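Local structure of UDP-N-acetylglucosamine 2-epimerase (Methanocaldococcus jannaschii, 4NES) at residues A[30-35]-A[54-59]; A[48-53]-A[271-276]. The protein probably catalyses the reversible epimerization at C-2 that interconverts UDP-N-acetylglucosamine and UDP-N-acetylmannosamine, working as a homodimer. One frame throughout, in Å; residues are numbered along the deposited sequence.

Contact 1. Residues A[30-35]-A[54-59]; sequences WHIIHT and PNPKYN
Ile33 pairs with Tyr58 and His34 with Asn59 in two successive parallel bridges, CA atoms of the first pair 4.8 Å apart. Ile32 O takes two amides where residues 54-59 enter the sheet: Lys57 N at 2.9 Å, bent to 132° at the hydrogen, and Tyr58 N in a weak bond. Two residues further along the first strand, His34 N bonds to Tyr58 O, nearly straight (171°). Ahead of the bridges, a water spans the gap, donating to Asn55 O and weakly accepting from Ile32 N.

Among the side chains, Lys57 runs fully extended and lays CD over one face of the His31 imidazole, a CH-pi contact 4.0 Å from the ring centroid. His34 and Pro56 lie alongside each other, with Pro56 CG at the edge of the imidazole and 3.7 Å from His34 CB. The CG of His34 is anti to the backbone N (chi1 -160°), and from there NE2 bonds to Asp44 and ND1 to the amide of Asn36. Trp30 reaches Pro54 through the far end of its indole, CH2 to CG at 3.7 Å, the two side chains at about a right angle. Ile32 sets CG2 against Pro56 CB.

The contact closes the beta-alpha-beta unit of strand 30-34, helix 45-50 and strand 58-59, with 58-59 at the edge of the parallel sheet within this chain and strand 3-7 on the other side of 30-34. Helix 67-85 packs on Ile33 and Tyr58, and its Glu85 bonds Tyr58 OH; helix 10-23 covers Trp30, Ile32 and Pro54.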
ATOM      1  N   TRP A  30     -25.633  -5.934  -5.289  1.00 11.37           N
ATOM      2  CA  TRP A  30     -24.327  -5.500  -5.767  1.00 12.04           C
ATOM      3  C   TRP A  30     -24.445  -4.395  -6.804  1.00 12.89           C
ATOM      4  O   TRP A  30     -25.454  -4.279  -7.505  1.00 15.69           O
ATOM      5  CB  TRP A  30     -23.576  -6.686  -6.369  1.00 13.05           C
ATOM      6  CG  TRP A  30     -24.185  -7.160  -7.649  1.00 10.50           C
ATOM      7  CD1 TRP A  30     -25.233  -8.030  -7.790  1.00 16.04           C
ATOM      8  CD2 TRP A  30     -23.792  -6.789  -8.967  1.00 15.38           C
ATOM      9  NE1 TRP A  30     -25.515  -8.217  -9.117  1.00 18.40           N
ATOM     10  CE2 TRP A  30     -24.643  -7.464  -9.869  1.00 19.72           C
ATOM     11  CE3 TRP A  30     -22.802  -5.949  -9.487  1.00 17.93           C
ATOM     12  CZ2 TRP A  30     -24.535  -7.326 -11.251  1.00 23.37           C
ATOM     13  CZ3 TRP A  30     -22.693  -5.814 -10.860  1.00 22.66           C
ATOM     14  CH2 TRP A  30     -23.554  -6.499 -11.724  1.00 21.77           C
ATOM     15  N   HIS A  31     -23.391  -3.593  -6.911  1.00 11.83           N
ATOM     16  CA  HIS A  31     -23.324  -2.555  -7.925  1.00 11.27           C
ATOM     17  C   HIS A  31     -21.877  -2.270  -8.265  1.00  9.49           C
ATOM     18  O   HIS A  31     -20.966  -2.758  -7.586  1.00 11.99           O
ATOM     19  CB  HIS A  31     -24.039  -1.273  -7.467  1.00 13.79           C
ATOM     20  CG  HIS A  31     -25.532  -1.323  -7.622  1.00 22.31           C
ATOM     21  ND1 HIS A  31     -26.380  -1.593  -6.581  1.00 28.78           N
ATOM     22  CD2 HIS A  31     -26.318  -1.153  -8.721  1.00 25.61           C
ATOM     23  CE1 HIS A  31     -27.635  -1.583  -7.015  1.00 23.77           C
ATOM     24  NE2 HIS A  31     -27.617  -1.321  -8.307  1.00 26.01           N
ATOM     25  N   ILE A  32     -21.679  -1.476  -9.311  1.00 10.59           N
ATOM     26  CA  ILE A  32     -20.350  -1.151  -9.806  1.00  9.83           C
ATOM     27  C   ILE A  32     -20.047   0.310  -9.531  1.00 10.27           C
ATOM     28  O   ILE A  32     -20.864   1.205  -9.807  1.00 10.71           O
ATOM     29  CB  ILE A  32     -20.243  -1.392 -11.326  1.00 10.62           C
ATOM     30  CG1 ILE A  32     -20.524  -2.861 -11.658  1.00 14.01           C
ATOM     31  CG2 ILE A  32     -18.880  -0.949 -11.854  1.00 10.64           C
ATOM     32  CD1 ILE A  32     -20.666  -3.129 -13.150  1.00 13.62           C
ATOM     33  N   ILE A  33     -18.858   0.541  -8.985  1.00  8.76           N
ATOM     34  CA  ILE A  33     -18.270   1.868  -8.893  1.00  9.25           C
ATOM     35  C   ILE A  33     -17.170   1.947  -9.950  1.00  9.77           C
ATOM     36  O   ILE A  33     -16.194   1.191  -9.914  1.00  8.77           O
ATOM     37  CB  ILE A  33     -17.645   2.121  -7.507  1.00 10.64           C
ATOM     38  CG1 ILE A  33     -18.698   2.010  -6.394  1.00 10.64           C
ATOM     39  CG2 ILE A  33     -16.950   3.484  -7.480  1.00 11.86           C
ATOM     40  CD1 ILE A  33     -18.082   1.986  -5.002  1.00 15.09           C
ATOM     41  N   HIS A  34     -17.341   2.853 -10.905  1.00  9.51           N
ATOM     42  CA  HIS A  34     -16.380   3.036 -11.986  1.00  9.88           C
ATOM     43  C   HIS A  34     -15.561   4.297 -11.684  1.00 10.36           C
ATOM     44  O   HIS A  34     -16.128   5.374 -11.504  1.00 10.22           O
ATOM     45  CB  HIS A  34     -17.157   3.203 -13.298  1.00 10.39           C
ATOM     46  CG  HIS A  34     -16.365   2.946 -14.544  1.00  8.85           C
ATOM     47  ND1 HIS A  34     -15.003   3.181 -14.642  1.00 10.79           N
ATOM     48  CD2 HIS A  34     -16.748   2.500 -15.760  1.00  8.37           C
ATOM     49  CE1 HIS A  34     -14.590   2.875 -15.854  1.00 10.54           C
ATOM     50  NE2 HIS A  34     -15.632   2.459 -16.561  1.00 10.35           N
ATOM     51  N   THR A  35     -14.236   4.176 -11.605  1.00  8.95           N
ATOM     52  CA  THR A  35     -13.410   5.363 -11.395  1.00  8.58           C
ATOM     53  C   THR A  35     -13.281   6.181 -12.669  1.00 10.71           C
ATOM     54  O   THR A  35     -12.849   7.341 -12.631  1.00 10.63           O
ATOM     55  CB  THR A  35     -11.990   5.008 -10.942  1.00  7.82           C
ATOM     56  OG1 THR A  35     -11.383   4.192 -11.955  1.00  9.29           O
ATOM     57  CG2 THR A  35     -12.015   4.271  -9.615  1.00 11.44           C
ATOM     58  N   PRO A  54     -24.174  -4.064 -16.856  1.00 15.75           N
ATOM     59  CA  PRO A  54     -25.036  -2.960 -16.430  1.00 15.30           C
ATOM     60  C   PRO A  54     -24.256  -1.665 -16.250  1.00 16.28           C
ATOM     61  O   PRO A  54     -23.037  -1.685 -16.031  1.00 14.36           O
ATOM     62  CB  PRO A  54     -25.562  -3.435 -15.071  1.00 16.87           C
ATOM     63  CG  PRO A  54     -24.504  -4.353 -14.564  1.00 21.83           C
ATOM     64  CD  PRO A  54     -23.975  -5.057 -15.787  1.00 16.74           C
ATOM     65  N   ASN A  55     -24.960  -0.543 -16.335  1.00 15.00           N
ATOM     66  CA  ASN A  55     -24.349   0.747 -16.057  1.00 17.32           C
ATOM     67  C   ASN A  55     -23.841   0.798 -14.628  1.00 16.21           C
ATOM     68  O   ASN A  55     -24.512   0.330 -13.705  1.00 18.40           O
ATOM     69  CB  ASN A  55     -25.356   1.879 -16.250  1.00 24.62           C
ATOM     70  CG  ASN A  55     -26.018   1.851 -17.605  1.00 32.38           C
ATOM     71  OD1 ASN A  55     -25.377   1.578 -18.619  1.00 37.63           O
ATOM     72  ND2 ASN A  55     -27.316   2.136 -17.631  1.00 35.85           N
ATOM     73  N   PRO A  56     -22.647   1.368 -14.438  1.00 13.87           N
ATOM     74  CA  PRO A  56     -22.186   1.620 -13.074  1.00 11.32           C
ATOM     75  C   PRO A  56     -23.173   2.501 -12.313  1.00 12.72           C
ATOM     76  O   PRO A  56     -23.806   3.384 -12.904  1.00 14.13           O
ATOM     77  CB  PRO A  56     -20.883   2.388 -13.293  1.00 14.03           C
ATOM     78  CG  PRO A  56     -20.373   1.892 -14.606  1.00 12.78           C
ATOM     79  CD  PRO A  56     -21.622   1.708 -15.444  1.00 16.03           C
ATOM     80  N   LYS A  57     -23.309   2.258 -11.014  1.00 12.32           N
ATOM     81  CA  LYS A  57     -24.126   3.122 -10.172  1.00 11.64           C
ATOM     82  C   LYS A  57     -23.411   4.446  -9.909  1.00 12.61           C
ATOM     83  O   LYS A  57     -24.051   5.495  -9.780  1.00 14.80           O
ATOM     84  CB  LYS A  57     -24.460   2.424  -8.853  1.00 14.17           C
ATOM     85  CG  LYS A  57     -25.427   3.207  -7.983  1.00 13.50           C
ATOM     86  CD  LYS A  57     -25.856   2.411  -6.771  1.00 15.78           C
ATOM     87  CE  LYS A  57     -26.753   3.252  -5.879  1.00 19.35           C
ATOM     88  NZ  LYS A  57     -27.385   2.433  -4.802  1.00 23.05           N
ATOM     89  N   TYR A  58     -22.081   4.390  -9.831  1.00  9.83           N
ATOM     90  CA  TYR A  58     -21.265   5.577  -9.602  1.00 11.21           C
ATOM     91  C   TYR A  58     -20.192   5.692 -10.664  1.00  9.71           C
ATOM     92  O   TYR A  58     -19.534   4.705 -11.002  1.00 11.92           O
ATOM     93  CB  TYR A  58     -20.596   5.536  -8.219  1.00 14.11           C
ATOM     94  CG  TYR A  58     -21.581   5.674  -7.092  1.00 13.17           C
ATOM     95  CD1 TYR A  58     -21.966   6.926  -6.644  1.00 14.74           C
ATOM     96  CD2 TYR A  58     -22.139   4.557  -6.487  1.00 12.06           C
ATOM     97  CE1 TYR A  58     -22.883   7.069  -5.618  1.00 15.44           C
ATOM     98  CE2 TYR A  58     -23.062   4.691  -5.458  1.00 16.47           C
ATOM     99  CZ  TYR A  58     -23.427   5.949  -5.030  1.00 16.92           C
ATOM    100  OH  TYR A  58     -24.343   6.099  -4.008  1.00 22.42           O
ATOM    101  N   ASN A  59     -20.037   6.902 -11.192  1.00 11.44           N
ATOM    102  CA  ASN A  59     -18.930   7.247 -12.074  1.00 11.11           C
ATOM    103  C   ASN A  59     -18.162   8.387 -11.430  1.00 12.14           C
ATOM    104  O   ASN A  59     -18.712   9.472 -11.214  1.00 13.59           O
ATOM    105  CB  ASN A  59     -19.458   7.676 -13.440  1.00 11.78           C
ATOM    106  CG  ASN A  59     -20.083   6.539 -14.199  1.00 10.87           C
ATOM    107  OD1 ASN A  59     -19.386   5.708 -14.785  1.00 12.31           O
ATOM    108  ND2 ASN A  59     -21.414   6.498 -14.211  1.00 14.18           N
TER
HETATM  109  O   HOH W   1     -24.308  -1.261 -11.331  1.00  9.03           O

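Contact 2. Residues A[48-53]-A[271-276]; sequences FEELNL and YLEFLM. With UDP (uridine-5'-diphosphate), chain C.
Glu50, in the last turn of helix 45-50, reaches across the cleft between the two Rossmann-like domains of this GT-B fold to the first turn of helix 271-280. Just beyond Glu50 the first helix ends in a Schellman motif: Asn52 has positive phi, and Leu53 N and Asn52 N bond back to Phe48 O and Glu49 O.

The polar link is made by the carboxylate of Glu50. Its OE1 accepts the amide of Leu272 at 3.0 Å, nearly straight (171°), on the syn side and 22° out of the carboxylate plane. The carboxyl group thus sits at the amino end of helix 271-280, where the helix dipole would be expected to stabilise any negative charge on it. The other oxygen, OE2, lies 2.5 Å from Glu273 OE1, with the carboxylate planes 38° apart; so short a distance suggests that one of the two acids holds a proton. Glu273 comes within reach by a bend at chi2. Leu272 CG lies against the carboxylate, 3.5 Å from Glu50 OE1.

The apolar contact is Leu51 CD2 on Tyr271 CD2 at 4.1 Å. Leu51 and Tyr271 also touch helix 170-183.

Nucleotide contacts come from the same helical turn. Tyr271 OH bonds to Glu294, which also holds UDP, and to Thr175, while the tyrosine ring turns its edge to the ligand, CE1 3.3 Å from the ribose O2'. Phe274 lays one ring face against the uracil, with UDP C5 3.4 Å above the ring plane and over its centre.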
ATOM      1  N   PHE A  48     -18.624  -2.506 -21.954  1.00 10.14           N
ATOM      2  CA  PHE A  48     -19.916  -2.587 -21.293  1.00 10.98           C
ATOM      3  C   PHE A  48     -20.992  -3.037 -22.275  1.00 10.76           C
ATOM      4  O   PHE A  48     -21.880  -3.806 -21.912  1.00 13.53           O
ATOM      5  CB  PHE A  48     -20.278  -1.256 -20.631  1.00 10.16           C
ATOM      6  CG  PHE A  48     -19.672  -1.087 -19.267  1.00  9.20           C
ATOM      7  CD1 PHE A  48     -18.360  -0.671 -19.119  1.00 10.88           C
ATOM      8  CD2 PHE A  48     -20.412  -1.378 -18.128  1.00 10.41           C
ATOM      9  CE1 PHE A  48     -17.800  -0.532 -17.857  1.00 11.49           C
ATOM     10  CE2 PHE A  48     -19.853  -1.235 -16.857  1.00 12.74           C
ATOM     11  CZ  PHE A  48     -18.545  -0.811 -16.727  1.00 11.19           C
ATOM     12  N   GLU A  49     -20.903  -2.568 -23.518  1.00  9.72           N
ATOM     13  CA  GLU A  49     -21.865  -2.962 -24.542  1.00 10.84           C
ATOM     14  C   GLU A  49     -21.694  -4.415 -24.994  1.00 11.56           C
ATOM     15  O   GLU A  49     -22.646  -5.201 -24.965  1.00 12.33           O
ATOM     16  CB  GLU A  49     -21.778  -2.028 -25.751  1.00 11.11           C
ATOM     17  CG  GLU A  49     -22.749  -2.375 -26.874  1.00 17.62           C
ATOM     18  CD  GLU A  49     -24.197  -2.245 -26.448  1.00 27.66           C
ATOM     19  OE1 GLU A  49     -24.475  -1.483 -25.497  1.00 28.21           O
ATOM     20  OE2 GLU A  49     -25.066  -2.903 -27.063  1.00 30.99           O
ATOM     21  N   GLU A  50     -20.494  -4.775 -25.432  1.00 10.75           N
ATOM     22  CA  GLU A  50     -20.296  -6.103 -25.999  1.00  9.78           C
ATOM     23  C   GLU A  50     -20.453  -7.202 -24.957  1.00 11.52           C
ATOM     24  O   GLU A  50     -20.858  -8.313 -25.283  1.00 13.45           O
ATOM     25  CB  GLU A  50     -18.924  -6.219 -26.680  1.00 11.96           C
ATOM     26  CG  GLU A  50     -18.773  -5.374 -27.940  1.00 11.66           C
ATOM     27  CD  GLU A  50     -17.515  -5.697 -28.734  1.00 12.44           C
ATOM     28  OE1 GLU A  50     -16.662  -6.458 -28.242  1.00 13.18           O
ATOM     29  OE2 GLU A  50     -17.390  -5.184 -29.865  1.00 15.13           O
ATOM     30  N   LEU A  51     -20.133  -6.886 -23.704  1.00 12.07           N
ATOM     31  CA  LEU A  51     -20.188  -7.878 -22.638  1.00  9.24           C
ATOM     32  C   LEU A  51     -21.504  -7.826 -21.870  1.00 11.23           C
ATOM     33  O   LEU A  51     -21.667  -8.537 -20.877  1.00 12.27           O
ATOM     34  CB  LEU A  51     -18.992  -7.731 -21.689  1.00 10.47           C
ATOM     35  CG  LEU A  51     -17.650  -7.954 -22.400  1.00 10.91           C
ATOM     36  CD1 LEU A  51     -16.482  -7.624 -21.497  1.00 13.14           C
ATOM     37  CD2 LEU A  51     -17.542  -9.387 -22.887  1.00 17.46           C
ATOM     38  N   ASN A  52     -22.428  -6.989 -22.343  1.00 12.26           N
ATOM     39  CA  ASN A  52     -23.788  -6.939 -21.791  1.00 13.82           C
ATOM     40  C   ASN A  52     -23.760  -6.658 -20.285  1.00 13.21           C
ATOM     41  O   ASN A  52     -24.388  -7.358 -19.481  1.00 16.26           O
ATOM     42  CB  ASN A  52     -24.521  -8.249 -22.119  1.00 15.23           C
ATOM     43  CG  ASN A  52     -26.011  -8.172 -21.881  1.00 23.36           C
ATOM     44  OD1 ASN A  52     -26.634  -7.123 -22.048  1.00 24.58           O
ATOM     45  ND2 ASN A  52     -26.594  -9.300 -21.503  1.00 22.88           N
ATOM     46  N   LEU A  53     -23.017  -5.621 -19.905  1.00 12.33           N
ATOM     47  CA  LEU A  53     -22.829  -5.266 -18.501  1.00 13.56           C
ATOM     48  C   LEU A  53     -23.717  -4.093 -18.118  1.00 12.61           C
ATOM     49  O   LEU A  53     -23.983  -3.216 -18.943  1.00 13.08           O
ATOM     50  CB  LEU A  53     -21.363  -4.905 -18.229  1.00 11.70           C
ATOM     51  CG  LEU A  53     -20.343  -5.990 -18.567  1.00 12.19           C
ATOM     52  CD1 LEU A  53     -18.944  -5.493 -18.272  1.00 13.41           C
ATOM     53  CD2 LEU A  53     -20.613  -7.291 -17.824  1.00 13.18           C
ATOM     54  N   TYR A 271     -13.813  -6.361 -27.519  1.00  9.24           N
ATOM     55  CA  TYR A 271     -13.317  -7.678 -27.129  1.00  9.12           C
ATOM     56  C   TYR A 271     -13.611  -8.761 -28.168  1.00  8.38           C
ATOM     57  O   TYR A 271     -12.762  -9.601 -28.459  1.00  9.60           O
ATOM     58  CB  TYR A 271     -13.906  -8.069 -25.779  1.00 10.38           C
ATOM     59  CG  TYR A 271     -13.230  -9.248 -25.129  1.00  8.71           C
ATOM     60  CD1 TYR A 271     -11.854  -9.306 -25.023  1.00 10.07           C
ATOM     61  CD2 TYR A 271     -13.982 -10.298 -24.601  1.00 10.90           C
ATOM     62  CE1 TYR A 271     -11.230 -10.378 -24.413  1.00 11.59           C
ATOM     63  CE2 TYR A 271     -13.362 -11.376 -23.986  1.00 11.54           C
ATOM     64  CZ  TYR A 271     -11.980 -11.404 -23.902  1.00 11.85           C
ATOM     65  OH  TYR A 271     -11.351 -12.467 -23.292  1.00 13.59           O
ATOM     66  N   LEU A 272     -14.811  -8.744 -28.735  1.00  8.99           N
ATOM     67  CA  LEU A 272     -15.175  -9.762 -29.716  1.00  8.88           C
ATOM     68  C   LEU A 272     -14.277  -9.674 -30.945  1.00 10.12           C
ATOM     69  O   LEU A 272     -13.769 -10.684 -31.456  1.00  9.28           O
ATOM     70  CB  LEU A 272     -16.642  -9.621 -30.123  1.00  9.06           C
ATOM     71  CG  LEU A 272     -17.642  -9.733 -28.982  1.00  9.81           C
ATOM     72  CD1 LEU A 272     -19.051  -9.503 -29.521  1.00 14.82           C
ATOM     73  CD2 LEU A 272     -17.547 -11.090 -28.306  1.00 12.02           C
ATOM     74  N   GLU A 273     -14.082  -8.448 -31.410  1.00  9.64           N
ATOM     75  CA  GLU A 273     -13.206  -8.186 -32.534  1.00  7.85           C
ATOM     76  C   GLU A 273     -11.768  -8.609 -32.220  1.00  9.77           C
ATOM     77  O   GLU A 273     -11.098  -9.239 -33.044  1.00  9.64           O
ATOM     78  CB  GLU A 273     -13.277  -6.699 -32.894  1.00 10.89           C
ATOM     79  CG  GLU A 273     -14.612  -6.279 -33.527  1.00 14.14           C
ATOM     80  CD  GLU A 273     -15.720  -6.056 -32.517  1.00 16.17           C
ATOM     81  OE1 GLU A 273     -15.442  -5.961 -31.299  1.00 14.62           O
ATOM     82  OE2 GLU A 273     -16.889  -5.973 -32.946  1.00 19.82           O
ATOM     83  N   PHE A 274     -11.295  -8.270 -31.023  1.00  8.46           N
ATOM     84  CA  PHE A 274      -9.915  -8.583 -30.681  1.00  8.41           C
ATOM     85  C   PHE A 274      -9.681 -10.084 -30.531  1.00  8.01           C
ATOM     86  O   PHE A 274      -8.635 -10.593 -30.937  1.00  8.95           O
ATOM     87  CB  PHE A 274      -9.447  -7.823 -29.438  1.00  8.40           C
ATOM     88  CG  PHE A 274      -7.959  -7.759 -29.330  1.00  8.91           C
ATOM     89  CD1 PHE A 274      -7.237  -6.959 -30.198  1.00 10.78           C
ATOM     90  CD2 PHE A 274      -7.276  -8.533 -28.403  1.00 11.66           C
ATOM     91  CE1 PHE A 274      -5.852  -6.911 -30.134  1.00 11.30           C
ATOM     92  CE2 PHE A 274      -5.888  -8.477 -28.332  1.00 10.53           C
ATOM     93  CZ  PHE A 274      -5.186  -7.668 -29.206  1.00 10.02           C
ATOM     94  N   LEU A 275     -10.646 -10.800 -29.956  1.00  9.38           N
ATOM     95  CA  LEU A 275     -10.536 -12.252 -29.853  1.00  8.48           C
ATOM     96  C   LEU A 275     -10.379 -12.885 -31.227  1.00  9.89           C
ATOM     97  O   LEU A 275      -9.600 -13.816 -31.404  1.00  9.08           O
ATOM     98  CB  LEU A 275     -11.771 -12.846 -29.176  1.00  9.95           C
ATOM     99  CG  LEU A 275     -11.847 -12.680 -27.663  1.00 10.20           C
ATOM    100  CD1 LEU A 275     -13.217 -13.156 -27.204  1.00  9.54           C
ATOM    101  CD2 LEU A 275     -10.747 -13.474 -26.964  1.00 11.25           C
HETATM  102  N   MSE A 276     -11.107 -12.372 -32.212  1.00  9.42           N
HETATM  103  CA  MSE A 276     -10.948 -12.860 -33.569  1.00 10.03           C
HETATM  104  C   MSE A 276      -9.557 -12.581 -34.132  1.00  9.35           C
HETATM  105  O   MSE A 276      -8.958 -13.438 -34.784  1.00 10.03           O
HETATM  106  CB  MSE A 276     -12.029 -12.261 -34.471  1.00 14.76           C
HETATM  107  CG  MSE A 276     -13.413 -12.846 -34.247  1.00 19.26           C
HETATM  108 SE   MSE A 276     -13.470 -14.766 -34.581  1.00 35.84          SE
HETATM  109  CE  MSE A 276     -12.972 -14.750 -36.464  1.00 42.89           C
TER
HETATM  110  N1  UDP C 401      -8.140  -6.049 -25.848  1.00  8.56           N
HETATM  111  C2  UDP C 401      -9.229  -5.673 -26.561  1.00  9.18           C
HETATM  112  N3  UDP C 401      -9.078  -4.891 -27.651  1.00  8.77           N
HETATM  113  C4  UDP C 401      -7.870  -4.455 -28.069  1.00  9.76           C
HETATM  114  C5  UDP C 401      -6.721  -4.821 -27.355  1.00  9.33           C
HETATM  115  C6  UDP C 401      -6.899  -5.625 -26.224  1.00  8.40           C
HETATM  116  O2  UDP C 401     -10.355  -6.044 -26.221  1.00  9.59           O
HETATM  117  O4  UDP C 401      -7.772  -3.643 -29.195  1.00 11.05           O
HETATM  118  C1' UDP C 401      -8.242  -6.861 -24.623  1.00  8.82           C
HETATM  119  C2' UDP C 401      -7.561  -8.126 -24.584  1.00  7.98           C
HETATM  120  O2' UDP C 401      -8.303  -9.111 -25.267  1.00 10.09           O
HETATM  121  C3' UDP C 401      -7.390  -8.371 -23.146  1.00  8.45           C
HETATM  122  C4' UDP C 401      -7.319  -7.037 -22.566  1.00  8.06           C
HETATM  123  O4' UDP C 401      -7.594  -6.118 -23.593  1.00  8.79           O
HETATM  124  O3' UDP C 401      -8.447  -9.077 -22.557  1.00  9.73           O
HETATM  125  C5' UDP C 401      -5.975  -6.689 -22.024  1.00 10.60           C
HETATM  126  O5' UDP C 401      -5.913  -5.352 -21.590  1.00  9.80           O
HETATM  127  PA  UDP C 401      -4.585  -4.490 -21.667  1.00  9.19           P
HETATM  128  O1A UDP C 401      -4.974  -3.068 -22.012  1.00 12.00           O
HETATM  129  O2A UDP C 401      -3.652  -5.101 -22.689  1.00  9.84           O
HETATM  130  O3A UDP C 401      -3.943  -4.445 -20.227  1.00  9.47           O
HETATM  131  PB  UDP C 401      -3.146  -5.468 -19.345  1.00  7.66           P
HETATM  132  O1B UDP C 401      -3.746  -6.859 -19.491  1.00 10.49           O
HETATM  133  O2B UDP C 401      -1.694  -5.427 -19.747  1.00  8.28           O
HETATM  134  O3B UDP C 401      -3.335  -4.908 -17.963  1.00  8.93           O

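In the fold
Contacts 1 and 2 have centres about 18 Å apart and interlock along the chain: residues 48-53 fall between the two segments of contact 1, so helix 45-50 is at once the crossover of that beta-alpha-beta unit and the partner of residues 271-276 far later in the sequence. They also touch directly, the Phe48 ring packing on Ile32, His34, Pro54 and Pro56. Contact 1 belongs to the seven-stranded parallel sheet. Contact 2 joins that half of the molecule to the domain of the six-stranded sheet. Helix 45-50 thus packs on the edge of the first sheet through Phe48, while Glu50 and Leu51 meet the helix that carries Tyr271 and Phe274 of the UDP pocket.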